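Local coordinates for protein manganese lipoxygenase (PDB 5FX8) that oxidises linoleic and alpha-linolenic acids with molecular oxygen at a manganese centre, giving 11S- and 13R-hydroperoxy fatty acids, at residues A[144-149]-A[485-490]; A[195-200]-A[263-268]; A[70-75]-A[300-305]; A[250-255]-A[273-278]. All coordinates share one frame; numbering follows the deposited sequence.

Interaction 1: A[144-149]-A[485-490]; sequences ESVPEG and SPVKFS. With NAG (2-acetamido-2-deoxy-beta-D-glucopyranose), chain N.
A salt bridge with a small apolar contact beside it joins Glu148 and Val146, in the loop between helices 86-124 and 161-166, to Lys488 and Val487 on the short helix 485-490. The ammonium NZ of Lys488 donates to Glu148 OE2 at 2.9 Å, meeting the lone pair that points away from the other carboxylate oxygen. The two side chains cross at about a right angle, and Lys488 CD also lies 3.6 Å from Glu148 CG. A long, flexible lysine suits this place because its stem packs while its tip pairs a charge. Next to the bridge, the valines meet tip to tip, Val146 CG2 standing 4.1 Å from Val487 CG2, and Val146 CG1 faces Lys488 CG.

A type I turn from Val146 to Gly149 presents these groups. Pro147 fits its second position, and Gly149, at positive phi, closes it by donating N to Val146 O (2.8 Å). On the helix, Ser485 O accepts from Phe489 N, as in an alpha helix, and also from Ser490 N, which widens the turn to the pi type. At the start of segment 144-149, Glu144 OE2 approaches C3 of an N-acetylglucosamine (3.3 Å). Leu536 of helix 526-539 also packs on Val487, whose side chain lies about 9 Å from that of Asn482 and 10 Å from that of Val618, so the contact belongs to the surroundings of the manganese site of the lipoxygenase fold, outside its ligand shell.

Interaction 2: A[195-200]-A[263-268]; sequences VKKLTA and TPLDDK
Thr263 meets Leu198 of helix 192-199 through its methyl: CG2 reaches tip to tip toward Leu198 CD2, 3.8 Å away. With CG2 opposite its own backbone nitrogen, the threonine offers carbon to the helix, while its OG1 is hydrogen-bonded outside the two segments. Pro264 follows as a compact apolar block lying across the leucine at about a right angle; its CB is 4.1 Å from Leu198 CD1, and CD touches the other branch. The forked end of Leu198 thus spreads over two consecutive residues, a task suited to leucine.

These residues open a type I turn, Thr263 to Asp266, in the link between strand 261-262 and helix 268-305, and proline is well suited to its second position. Leu265, the third residue, sends CD1 back to the helix, 4.0 Å from Lys197 CB, so the lysine contributes the base of its chain. Both Thr263 and Leu265 also touch Val194, one helical turn before Leu198. Asp266 completes the turn: its N donates to Thr263 O at 3.0 Å, and its OD1 accepts from Thr263 N at 2.6 Å, a bent bond (130° at the hydrogen) that comes in on the side away from OD2, tilted out of the carboxylate plane. Asp266 OD2 forms a salt bridge with Lys508.

Interaction 3: A[70-75]-A[300-305]; sequences FLYGPS and VHEAAF
The rings of Phe70 and Phe305 both swing opposite their own backbone nitrogens, chi1 being -177° and -166°, placing each CG beside its own carbonyl carbon and turning both rings into the gap between strand 71-73 and the end of helix 268-305. They meet in a tilted edge-to-face pair, with centroids 4.7 Å apart and planes at 52°. Phe305 CD2 sits over the middle of the Phe70 face, 3.6 Å from Phe70 CD2. Flat aromatic rings suit this place because one can offer a broad face while the other turns its CD2-CE2 edge to it. Glu302 comes to the rim of the same Phe70 ring: its CA lies near the ring plane, 4.0 Å from Phe70 CE1, and its CG is equally close to that atom.

Packed against the helix is a two-stranded antiparallel sheet, strand 71-73 bonding with 83-85, laid on the last turns of the helix that farther back carries the manganese ligands His290 and His294. Leu88 and Ile92 of helix 86-124 pack against both phenylalanines, and Lys66 makes a cation-pi contact with Phe305.

Tyr72 also meets Glu302. The carboxylate oxygen OE1 lies in the plane of the tyrosine ring at its edge, 3.4 Å from Tyr72 CD1, where the slightly positive ring hydrogens would suit an oxygen. Farther out, Tyr72 OH passes 3.5 Å from Ala303 CA, where alanine's lone methyl leaves the hydroxyl room to come close to the helix, and forms its hydrogen bond with Glu442 of helix 434-444.

Interaction 4: A[250-255]-A[273-278]; sequences LAIKTN and LAKIMF
The ammonium nitrogen of Lys275 is gripped by Asp161 in a salt bridge and, more weakly, by the carbonyl of Thr159, while the stem of the same side chain packs against Ile252, with Lys275 CG 4.0 Å from Ile252 CD1. A bend at chi3 (-70°) lets the lysine turn its charge away from the strand, so that its CG, not its charge, meets Ile252.

Ile252 makes most of the contact from the strand. Its CG1 lies opposite the carbonyl carbon and chi2 is extended (177°), so CD1 reaches straight to the helix and settles among backbone and side-chain atoms of one turn: 3.7 Å from Ala274 O, 4.0 Å from Ala274 CB and 4.3 Å from Phe278 CB. Alanine suits position 274, where a short side chain lets the isoleucine come down on the helical backbone.

This is helix-on-sheet packing: strand 246-253 of an antiparallel sheet packs against the opening turns of the long helix 268-305, the axes of the two short segments 9.0 Å apart and inclined at 63°. Just before Ile252 the strand carries a classic beta bulge, Leu250 and Ala251 sharing Leu237 of the neighbouring strand. Phe164 of helix 161-166 touches Ile252 and meets the Phe278 ring, and Tyr262 of strand 261-262 packs on Ala274 and Met277.

Beyond the strand's end, Thr254 CG2 lies 4.1 Å from Met277 CE, the flexible thioether curling to reach a methyl, while Thr254 OG1 is bonded to Val256 N.

How the interactions relate
Interactions 1, 3 and 4 are buried, whereas interaction 2 is a surface contact. Interactions 2 and 4 are neighbours, centres about 13 Å apart: Leu250, on the strand of interaction 4, touches Leu198, Thr199, Thr263 and Pro264 of interaction 2, so the outer helix, the turn and the sheet form one continuous patch. Interactions 3 and 4 share helix 268-305 but grip opposite ends of it, about 41 Å apart between centres, the one with aromatic rings and the other with aliphatic groups. Interaction 1 touches none of the others and alone sets a salt bridge across its segments; in the rest apolar or aromatic packing dominates, with Lys275 and Asp266 finding their salt-bridge partners outside the segments.

Interaction 1: A[144-149]-A[485-490]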
loop_
_atom_site.group_PDB
_atom_site.type_symbol
_atom_site.label_atom_id
_atom_site.label_comp_id
_atom_site.label_asym_id
_atom_site.label_seq_id
_atom_site.Cartn_x
_atom_site.Cartn_y
_atom_site.Cartn_z
ATOM N N GLU A 144 -7.300 -12.886 -4.124
ATOM C CA GLU A 144 -8.047 -11.768 -3.567
ATOM C C GLU A 144 -7.138 -10.732 -2.911
ATOM O O GLU A 144 -7.406 -9.532 -3.001
ATOM C CB GLU A 144 -9.088 -12.274 -2.571
ATOM C CG GLU A 144 -10.228 -13.103 -3.169
ATOM C CD GLU A 144 -11.002 -13.903 -2.107
ATOM O OE1 GLU A 144 -10.446 -14.864 -1.526
ATOM O OE2 GLU A 144 -12.174 -13.575 -1.846
ATOM N N SER A 145 -6.062 -11.177 -2.273
ATOM C CA SER A 145 -5.101 -10.283 -1.644
ATOM C C SER A 145 -4.312 -9.503 -2.667
ATOM O O SER A 145 -3.994 -8.331 -2.454
ATOM C CB SER A 145 -4.133 -11.090 -0.791
ATOM O OG SER A 145 -4.832 -11.740 0.236
ATOM N N VAL A 146 -3.938 -10.158 -3.753
ATOM C CA VAL A 146 -3.141 -9.556 -4.801
ATOM C C VAL A 146 -3.825 -9.828 -6.134
ATOM O O VAL A 146 -3.340 -10.643 -6.925
ATOM C CB VAL A 146 -1.715 -10.104 -4.763
ATOM C CG1 VAL A 146 -0.847 -9.329 -5.685
ATOM C CG2 VAL A 146 -1.198 -10.036 -3.345
ATOM N N PRO A 147 -4.923 -9.147 -6.443
ATOM C CA PRO A 147 -5.699 -9.526 -7.631
ATOM C C PRO A 147 -4.919 -9.458 -8.922
ATOM O O PRO A 147 -5.116 -10.312 -9.784
ATOM C CB PRO A 147 -6.852 -8.526 -7.619
ATOM C CG PRO A 147 -6.899 -8.020 -6.261
ATOM C CD PRO A 147 -5.504 -7.979 -5.781
ATOM N N GLU A 148 -4.035 -8.483 -9.083
ATOM C CA GLU A 148 -3.212 -8.365 -10.281
ATOM C C GLU A 148 -2.135 -9.440 -10.377
ATOM O O GLU A 148 -1.438 -9.507 -11.395
ATOM C CB GLU A 148 -2.586 -6.966 -10.332
ATOM C CG GLU A 148 -1.558 -6.673 -9.229
ATOM C CD GLU A 148 -2.091 -6.021 -7.904
ATOM O OE1 GLU A 148 -3.138 -6.403 -7.315
ATOM O OE2 GLU A 148 -1.388 -5.110 -7.414
ATOM N N GLY A 149 -1.989 -10.297 -9.370
ATOM C CA GLY A 149 -0.939 -11.288 -9.373
ATOM C C GLY A 149 0.427 -10.686 -9.157
ATOM O O GLY A 149 0.570 -9.464 -9.111
ATOM N N SER A 485 4.349 -3.194 -3.808
ATOM C CA SER A 485 5.598 -3.496 -4.496
ATOM C C SER A 485 6.405 -4.630 -3.870
ATOM O O SER A 485 6.926 -5.455 -4.603
ATOM C CB SER A 485 6.446 -2.243 -4.594
ATOM O OG SER A 485 5.953 -1.492 -5.660
ATOM N N PRO A 486 6.573 -4.708 -2.554
ATOM C CA PRO A 486 7.248 -5.893 -2.010
ATOM C C PRO A 486 6.577 -7.220 -2.392
ATOM O O PRO A 486 7.273 -8.148 -2.806
ATOM C CB PRO A 486 7.228 -5.619 -0.500
ATOM C CG PRO A 486 7.221 -4.105 -0.433
ATOM C CD PRO A 486 6.382 -3.660 -1.539
ATOM N N VAL A 487 5.250 -7.336 -2.306
ATOM C CA VAL A 487 4.630 -8.602 -2.663
ATOM C C VAL A 487 4.713 -8.875 -4.167
ATOM O O VAL A 487 4.840 -10.031 -4.571
ATOM C CB VAL A 487 3.174 -8.663 -2.144
ATOM C CG1 VAL A 487 2.246 -7.841 -2.984
ATOM C CG2 VAL A 487 2.674 -10.092 -2.084
ATOM N N LYS A 488 4.659 -7.847 -5.021
ATOM C CA LYS A 488 4.693 -8.078 -6.473
ATOM C C LYS A 488 6.099 -8.122 -7.080
ATOM O O LYS A 488 6.309 -8.837 -8.057
ATOM C CB LYS A 488 3.871 -7.009 -7.198
ATOM C CG LYS A 488 2.405 -7.097 -6.924
ATOM C CD LYS A 488 1.626 -6.053 -7.682
ATOM C CE LYS A 488 1.845 -4.668 -7.105
ATOM N NZ LYS A 488 1.066 -3.514 -7.700
ATOM N N PHE A 489 7.075 -7.404 -6.535
ATOM C CA PHE A 489 8.398 -7.295 -7.139
ATOM C C PHE A 489 9.548 -7.477 -6.143
ATOM O O PHE A 489 10.356 -8.378 -6.312
ATOM C CB PHE A 489 8.534 -5.941 -7.846
ATOM C CG PHE A 489 7.298 -5.518 -8.625
ATOM C CD1 PHE A 489 6.996 -6.090 -9.856
ATOM C CD2 PHE A 489 6.442 -4.537 -8.127
ATOM C CE1 PHE A 489 5.873 -5.704 -10.558
ATOM C CE2 PHE A 489 5.330 -4.157 -8.820
ATOM C CZ PHE A 489 5.046 -4.743 -10.048
ATOM N N SER A 490 9.626 -6.645 -5.102
ATOM C CA SER A 490 10.804 -6.525 -4.240
ATOM C C SER A 490 10.974 -7.693 -3.288
ATOM O O SER A 490 12.081 -7.920 -2.790
ATOM C CB SER A 490 10.712 -5.290 -3.368
ATOM O OG SER A 490 10.693 -4.136 -4.127
HETATM C C1 NAG N . -14.145 -17.596 0.710
HETATM C C2 NAG N . -14.378 -17.311 -0.789
HETATM C C3 NAG N . -14.420 -15.804 -1.058
HETATM C C4 NAG N . -15.419 -15.123 -0.134
HETATM C C5 NAG N . -15.035 -15.425 1.309
HETATM C C6 NAG N . -15.987 -14.862 2.334
HETATM C C7 NAG N . -13.579 -19.032 -2.377
HETATM C C8 NAG N . -12.403 -19.532 -3.162
HETATM N N2 NAG N . -13.362 -17.949 -1.617
HETATM O O3 NAG N . -14.800 -15.602 -2.412
HETATM O O4 NAG N . -15.455 -13.719 -0.363
HETATM O O5 NAG N . -15.062 -16.842 1.500
HETATM O O6 NAG N . -15.955 -15.677 3.501
HETATM O O7 NAG N . -14.669 -19.588 -2.426
#

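Interaction 2: A[195-200]-A[263-268]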
loop_
_atom_site.group_PDB
_atom_site.type_symbol
_atom_site.label_atom_id
_atom_site.label_comp_id
_atom_site.label_asym_id
_atom_site.label_seq_id
_atom_site.Cartn_x
_atom_site.Cartn_y
_atom_site.Cartn_z
ATOM N N VAL A 195 37.235 -9.628 -14.869
ATOM C CA VAL A 195 36.623 -8.442 -15.460
ATOM C C VAL A 195 36.768 -8.462 -16.975
ATOM O O VAL A 195 35.841 -8.110 -17.699
ATOM C CB VAL A 195 37.222 -7.163 -14.850
ATOM C CG1 VAL A 195 36.504 -5.949 -15.367
ATOM C CG2 VAL A 195 37.125 -7.201 -13.355
ATOM N N LYS A 196 37.916 -8.890 -17.480
ATOM C CA LYS A 196 38.107 -8.890 -18.925
ATOM C C LYS A 196 37.229 -9.935 -19.595
ATOM O O LYS A 196 36.604 -9.655 -20.625
ATOM C CB LYS A 196 39.571 -9.122 -19.261
ATOM C CG LYS A 196 39.878 -9.254 -20.732
ATOM C CD LYS A 196 39.812 -7.919 -21.418
ATOM C CE LYS A 196 40.851 -6.992 -20.872
ATOM N NZ LYS A 196 40.806 -5.760 -21.671
ATOM N N LYS A 197 37.150 -11.142 -19.024
ATOM C CA LYS A 197 36.296 -12.145 -19.660
ATOM C C LYS A 197 34.813 -11.813 -19.534
ATOM O O LYS A 197 34.019 -12.291 -20.343
ATOM C CB LYS A 197 36.568 -13.543 -19.093
ATOM C CG LYS A 197 37.951 -14.058 -19.394
ATOM C CD LYS A 197 38.031 -15.569 -19.415
ATOM C CE LYS A 197 37.413 -16.162 -18.191
ATOM N NZ LYS A 197 36.925 -17.537 -18.487
ATOM N N LEU A 198 34.425 -10.998 -18.558
ATOM C CA LEU A 198 33.021 -10.675 -18.349
ATOM C C LEU A 198 32.574 -9.433 -19.121
ATOM O O LEU A 198 31.466 -9.393 -19.652
ATOM C CB LEU A 198 32.775 -10.491 -16.854
ATOM C CG LEU A 198 31.372 -10.150 -16.385
ATOM C CD1 LEU A 198 30.465 -11.308 -16.550
ATOM C CD2 LEU A 198 31.450 -9.793 -14.961
ATOM N N THR A 199 33.408 -8.422 -19.205
ATOM C CA THR A 199 33.004 -7.155 -19.765
ATOM C C THR A 199 33.721 -6.778 -21.045
ATOM O O THR A 199 33.314 -5.803 -21.683
ATOM C CB THR A 199 33.237 -6.033 -18.758
ATOM O OG1 THR A 199 34.647 -5.853 -18.594
ATOM C CG2 THR A 199 32.614 -6.382 -17.453
ATOM N N ALA A 200 34.771 -7.504 -21.421
ATOM C CA ALA A 200 35.662 -7.259 -22.551
ATOM C C ALA A 200 36.501 -6.006 -22.373
ATOM O O ALA A 200 37.105 -5.544 -23.334
ATOM C CB ALA A 200 34.905 -7.187 -23.880
ATOM N N THR A 263 30.889 -13.013 -8.917
ATOM C CA THR A 263 30.787 -12.530 -10.283
ATOM C C THR A 263 29.872 -13.505 -10.999
ATOM O O THR A 263 29.705 -14.634 -10.530
ATOM C CB THR A 263 32.190 -12.459 -10.931
ATOM O OG1 THR A 263 32.870 -11.279 -10.495
ATOM C CG2 THR A 263 32.134 -12.439 -12.379
ATOM N N PRO A 264 29.224 -13.100 -12.099
ATOM C CA PRO A 264 28.533 -14.095 -12.932
ATOM C C PRO A 264 29.448 -15.187 -13.487
ATOM O O PRO A 264 28.947 -16.110 -14.127
ATOM C CB PRO A 264 27.931 -13.257 -14.057
ATOM C CG PRO A 264 27.772 -11.925 -13.482
ATOM C CD PRO A 264 28.856 -11.728 -12.467
ATOM N N LEU A 265 30.756 -15.114 -13.274
ATOM C CA LEU A 265 31.681 -16.170 -13.666
ATOM C C LEU A 265 31.971 -17.167 -12.546
ATOM O O LEU A 265 32.641 -18.171 -12.796
ATOM C CB LEU A 265 33.007 -15.568 -14.157
ATOM C CG LEU A 265 32.913 -14.749 -15.436
ATOM C CD1 LEU A 265 34.300 -14.389 -15.874
ATOM C CD2 LEU A 265 32.169 -15.519 -16.515
ATOM N N ASP A 266 31.514 -16.903 -11.327
ATOM C CA ASP A 266 31.536 -17.882 -10.253
ATOM C C ASP A 266 30.657 -19.070 -10.614
ATOM O O ASP A 266 29.929 -19.060 -11.599
ATOM C CB ASP A 266 31.012 -17.281 -8.946
ATOM C CG ASP A 266 32.035 -16.453 -8.222
ATOM O OD1 ASP A 266 32.146 -15.258 -8.516
ATOM O OD2 ASP A 266 32.716 -16.984 -7.337
ATOM N N ASP A 267 30.709 -20.095 -9.771
ATOM C CA ASP A 267 29.778 -21.198 -9.917
ATOM C C ASP A 267 28.354 -20.664 -9.920
ATOM O O ASP A 267 28.048 -19.639 -9.320
ATOM C CB ASP A 267 29.955 -22.226 -8.786
ATOM C CG ASP A 267 31.282 -22.990 -8.873
ATOM O OD1 ASP A 267 32.171 -22.564 -9.648
ATOM O OD2 ASP A 267 31.457 -24.002 -8.152
ATOM N N LYS A 268 27.486 -21.382 -10.614
ATOM C CA LYS A 268 26.099 -20.977 -10.750
ATOM C C LYS A 268 25.467 -20.686 -9.394
ATOM O O LYS A 268 24.880 -19.617 -9.194
ATOM C CB LYS A 268 25.345 -22.067 -11.508
ATOM C CG LYS A 268 23.888 -21.778 -11.860
ATOM C CD LYS A 268 22.954 -22.014 -10.640
ATOM C CE LYS A 268 21.594 -22.655 -10.919
ATOM N NZ LYS A 268 21.012 -23.248 -9.656
#

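Interaction 3: A[70-75]-A[300-305]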
loop_
_atom_site.group_PDB
_atom_site.type_symbol
_atom_site.label_atom_id
_atom_site.label_comp_id
_atom_site.label_asym_id
_atom_site.label_seq_id
_atom_site.Cartn_x
_atom_site.Cartn_y
_atom_site.Cartn_z
ATOM N N PHE A 70 -2.277 21.912 18.347
ATOM C CA PHE A 70 -1.600 20.991 17.442
ATOM C C PHE A 70 -0.113 21.317 17.461
ATOM O O PHE A 70 0.327 22.279 16.839
ATOM C CB PHE A 70 -2.208 21.100 16.076
ATOM C CG PHE A 70 -1.663 20.167 15.068
ATOM C CD1 PHE A 70 -0.478 20.441 14.395
ATOM C CD2 PHE A 70 -2.395 19.062 14.692
ATOM C CE1 PHE A 70 -0.012 19.584 13.403
ATOM C CE2 PHE A 70 -1.934 18.210 13.713
ATOM C CZ PHE A 70 -0.745 18.471 13.065
ATOM N N LEU A 71 0.662 20.509 18.180
ATOM C CA LEU A 71 2.028 20.835 18.559
ATOM C C LEU A 71 3.002 19.874 17.913
ATOM O O LEU A 71 2.650 18.758 17.529
ATOM C CB LEU A 71 2.201 20.803 20.081
ATOM C CG LEU A 71 1.163 21.598 20.902
ATOM C CD1 LEU A 71 1.345 21.406 22.367
ATOM C CD2 LEU A 71 1.278 23.042 20.638
ATOM N N TYR A 72 4.239 20.331 17.790
ATOM C CA TYR A 72 5.311 19.478 17.312
ATOM C C TYR A 72 5.782 18.606 18.457
ATOM O O TYR A 72 6.247 19.123 19.476
ATOM C CB TYR A 72 6.474 20.301 16.779
ATOM C CG TYR A 72 6.148 21.143 15.598
ATOM C CD1 TYR A 72 5.683 20.573 14.432
ATOM C CD2 TYR A 72 6.322 22.506 15.638
ATOM C CE1 TYR A 72 5.382 21.341 13.358
ATOM C CE2 TYR A 72 6.031 23.263 14.585
ATOM C CZ TYR A 72 5.559 22.679 13.446
ATOM O OH TYR A 72 5.265 23.466 12.382
ATOM N N GLY A 73 5.697 17.292 18.284
ATOM C CA GLY A 73 6.143 16.363 19.292
ATOM C C GLY A 73 7.393 15.632 18.866
ATOM O O GLY A 73 7.868 15.773 17.745
ATOM N N PRO A 74 7.947 14.810 19.752
ATOM C CA PRO A 74 9.146 14.059 19.384
ATOM C C PRO A 74 8.877 13.148 18.204
ATOM O O PRO A 74 7.748 12.735 17.947
ATOM C CB PRO A 74 9.457 13.256 20.641
ATOM C CG PRO A 74 8.729 13.947 21.707
ATOM C CD PRO A 74 7.499 14.450 21.110
ATOM N N SER A 75 9.950 12.854 17.477
ATOM C CA SER A 75 9.902 11.907 16.387
ATOM C C SER A 75 9.597 10.515 16.925
ATOM O O SER A 75 10.197 10.062 17.897
ATOM C CB SER A 75 11.237 11.943 15.652
ATOM O OG SER A 75 11.321 11.014 14.593
ATOM N N VAL A 300 5.744 18.372 6.510
ATOM C CA VAL A 300 5.270 19.464 5.648
ATOM C C VAL A 300 3.799 19.746 5.901
ATOM O O VAL A 300 3.369 20.899 5.964
ATOM C CB VAL A 300 5.529 19.136 4.161
ATOM C CG1 VAL A 300 4.860 20.193 3.250
ATOM C CG2 VAL A 300 7.017 19.025 3.899
ATOM N N HIS A 301 3.008 18.702 6.050
ATOM C CA HIS A 301 1.620 18.906 6.395
ATOM C C HIS A 301 1.452 19.460 7.808
ATOM O O HIS A 301 0.494 20.181 8.056
ATOM C CB HIS A 301 0.868 17.601 6.221
ATOM C CG HIS A 301 -0.557 17.669 6.643
ATOM N ND1 HIS A 301 -0.949 17.572 7.961
ATOM C CD2 HIS A 301 -1.690 17.808 5.926
ATOM C CE1 HIS A 301 -2.263 17.652 8.038
ATOM N NE2 HIS A 301 -2.734 17.807 6.816
ATOM N N GLU A 302 2.334 19.141 8.752
ATOM C CA GLU A 302 2.209 19.710 10.092
ATOM C C GLU A 302 2.398 21.211 10.048
ATOM O O GLU A 302 1.613 21.990 10.624
ATOM C CB GLU A 302 3.252 19.103 11.034
ATOM C CG GLU A 302 2.960 17.723 11.457
ATOM C CD GLU A 302 4.061 17.088 12.260
ATOM O OE1 GLU A 302 4.434 17.577 13.347
ATOM O OE2 GLU A 302 4.551 16.062 11.798
ATOM N N ALA A 303 3.478 21.627 9.392
ATOM C CA ALA A 303 3.756 23.039 9.274
ATOM C C ALA A 303 2.594 23.752 8.583
ATOM O O ALA A 303 2.177 24.829 9.026
ATOM C CB ALA A 303 5.090 23.216 8.552
ATOM N N ALA A 304 2.000 23.127 7.551
ATOM C CA ALA A 304 0.850 23.742 6.888
ATOM C C ALA A 304 -0.354 23.838 7.816
ATOM O O ALA A 304 -1.022 24.873 7.864
ATOM C CB ALA A 304 0.473 22.982 5.616
ATOM N N PHE A 305 -0.671 22.765 8.534
ATOM C CA PHE A 305 -1.853 22.787 9.393
ATOM C C PHE A 305 -1.743 23.859 10.471
ATOM O O PHE A 305 -2.740 24.473 10.838
ATOM C CB PHE A 305 -2.054 21.410 10.018
ATOM C CG PHE A 305 -3.392 21.201 10.646
ATOM C CD1 PHE A 305 -4.512 20.990 9.876
ATOM C CD2 PHE A 305 -3.518 21.160 12.024
ATOM C CE1 PHE A 305 -5.723 20.774 10.468
ATOM C CE2 PHE A 305 -4.725 20.934 12.621
ATOM C CZ PHE A 305 -5.824 20.739 11.860
#

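Interaction 4: A[250-255]-A[273-278]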
loop_
_atom_site.group_PDB
_atom_site.type_symbol
_atom_site.label_atom_id
_atom_site.label_comp_id
_atom_site.label_asym_id
_atom_site.label_seq_id
_atom_site.Cartn_x
_atom_site.Cartn_y
_atom_site.Cartn_z
ATOM N N LEU A 250 27.990 -6.776 -12.517
ATOM C CA LEU A 250 29.414 -7.053 -12.638
ATOM C C LEU A 250 29.927 -7.854 -11.447
ATOM O O LEU A 250 30.359 -8.989 -11.628
ATOM C CB LEU A 250 30.191 -5.739 -12.820
ATOM C CG LEU A 250 31.561 -5.869 -13.486
ATOM C CD1 LEU A 250 32.026 -4.578 -14.130
ATOM C CD2 LEU A 250 32.590 -6.320 -12.508
ATOM N N ALA A 251 29.878 -7.321 -10.231
ATOM C CA ALA A 251 30.387 -8.042 -9.076
ATOM C C ALA A 251 29.538 -7.730 -7.852
ATOM O O ALA A 251 28.817 -6.736 -7.807
ATOM C CB ALA A 251 31.850 -7.692 -8.807
ATOM N N ILE A 252 29.637 -8.595 -6.851
ATOM C CA ILE A 252 28.951 -8.417 -5.580
ATOM C C ILE A 252 29.932 -8.751 -4.472
ATOM O O ILE A 252 30.496 -9.844 -4.454
ATOM C CB ILE A 252 27.690 -9.299 -5.478
ATOM C CG1 ILE A 252 26.682 -8.911 -6.558
ATOM C CG2 ILE A 252 27.044 -9.169 -4.105
ATOM C CD1 ILE A 252 25.436 -9.769 -6.596
ATOM N N LYS A 253 30.136 -7.822 -3.549
ATOM C CA LYS A 253 31.025 -8.012 -2.416
ATOM C C LYS A 253 30.206 -8.006 -1.129
ATOM O O LYS A 253 29.484 -7.042 -0.861
ATOM C CB LYS A 253 32.083 -6.912 -2.384
ATOM C CG LYS A 253 33.285 -7.252 -1.569
ATOM C CD LYS A 253 34.119 -6.052 -1.296
ATOM C CE LYS A 253 35.367 -6.453 -0.591
ATOM N NZ LYS A 253 35.985 -5.257 -0.029
ATOM N N THR A 254 30.347 -9.055 -0.315
ATOM C CA THR A 254 29.466 -9.237 0.837
ATOM C C THR A 254 29.782 -8.291 1.977
ATOM O O THR A 254 28.889 -7.965 2.763
ATOM C CB THR A 254 29.585 -10.638 1.400
ATOM O OG1 THR A 254 30.826 -10.726 2.097
ATOM C CG2 THR A 254 29.526 -11.665 0.298
ATOM N N ASN A 255 31.042 -7.917 2.137
ATOM C CA ASN A 255 31.488 -7.039 3.213
ATOM C C ASN A 255 31.261 -7.615 4.595
ATOM O O ASN A 255 31.175 -6.854 5.557
ATOM C CB ASN A 255 30.811 -5.675 3.159
ATOM C CG ASN A 255 31.228 -4.872 1.982
ATOM O OD1 ASN A 255 30.389 -4.368 1.254
ATOM N ND2 ASN A 255 32.530 -4.731 1.783
ATOM N N LEU A 273 23.439 -17.154 -5.237
ATOM C CA LEU A 273 23.343 -16.836 -3.818
ATOM C C LEU A 273 23.821 -15.427 -3.533
ATOM O O LEU A 273 23.345 -14.788 -2.593
ATOM C CB LEU A 273 24.149 -17.830 -2.983
ATOM C CG LEU A 273 23.961 -17.669 -1.470
ATOM C CD1 LEU A 273 22.519 -17.849 -1.119
ATOM C CD2 LEU A 273 24.769 -18.679 -0.755
ATOM N N ALA A 274 24.780 -14.943 -4.308
ATOM C CA ALA A 274 25.213 -13.572 -4.138
ATOM C C ALA A 274 24.085 -12.619 -4.488
ATOM O O ALA A 274 23.839 -11.634 -3.778
ATOM C CB ALA A 274 26.439 -13.311 -4.994
ATOM N N LYS A 275 23.370 -12.913 -5.568
ATOM C CA LYS A 275 22.257 -12.061 -5.914
ATOM C C LYS A 275 21.173 -12.137 -4.862
ATOM O O LYS A 275 20.529 -11.131 -4.587
ATOM C CB LYS A 275 21.713 -12.426 -7.283
ATOM C CG LYS A 275 22.653 -12.088 -8.382
ATOM C CD LYS A 275 21.988 -12.306 -9.705
ATOM C CE LYS A 275 21.767 -13.753 -10.002
ATOM N NZ LYS A 275 20.996 -13.835 -11.253
ATOM N N ILE A 276 20.972 -13.301 -4.248
ATOM C CA ILE A 276 19.985 -13.403 -3.181
ATOM C C ILE A 276 20.405 -12.574 -1.968
ATOM O O ILE A 276 19.579 -11.874 -1.362
ATOM C CB ILE A 276 19.737 -14.874 -2.802
ATOM C CG1 ILE A 276 19.097 -15.623 -3.968
ATOM C CG2 ILE A 276 18.772 -14.956 -1.646
ATOM C CD1 ILE A 276 18.782 -17.049 -3.691
ATOM N N MET A 277 21.685 -12.618 -1.596
ATOM C CA MET A 277 22.117 -11.816 -0.458
ATOM C C MET A 277 21.944 -10.326 -0.734
ATOM O O MET A 277 21.476 -9.564 0.131
ATOM C CB MET A 277 23.563 -12.143 -0.104
ATOM C CG MET A 277 23.741 -13.555 0.337
ATOM S SD MET A 277 25.404 -13.938 0.913
ATOM C CE MET A 277 26.331 -14.078 -0.595
ATOM N N PHE A 278 22.310 -9.893 -1.937
ATOM C CA PHE A 278 22.079 -8.504 -2.301
ATOM C C PHE A 278 20.601 -8.167 -2.258
ATOM O O PHE A 278 20.231 -7.080 -1.833
ATOM C CB PHE A 278 22.659 -8.214 -3.680
ATOM C CG PHE A 278 22.431 -6.803 -4.159
ATOM C CD1 PHE A 278 21.253 -6.439 -4.786
ATOM C CD2 PHE A 278 23.427 -5.854 -4.034
ATOM C CE1 PHE A 278 21.063 -5.182 -5.239
ATOM C CE2 PHE A 278 23.237 -4.579 -4.494
ATOM C CZ PHE A 278 22.035 -4.249 -5.097
#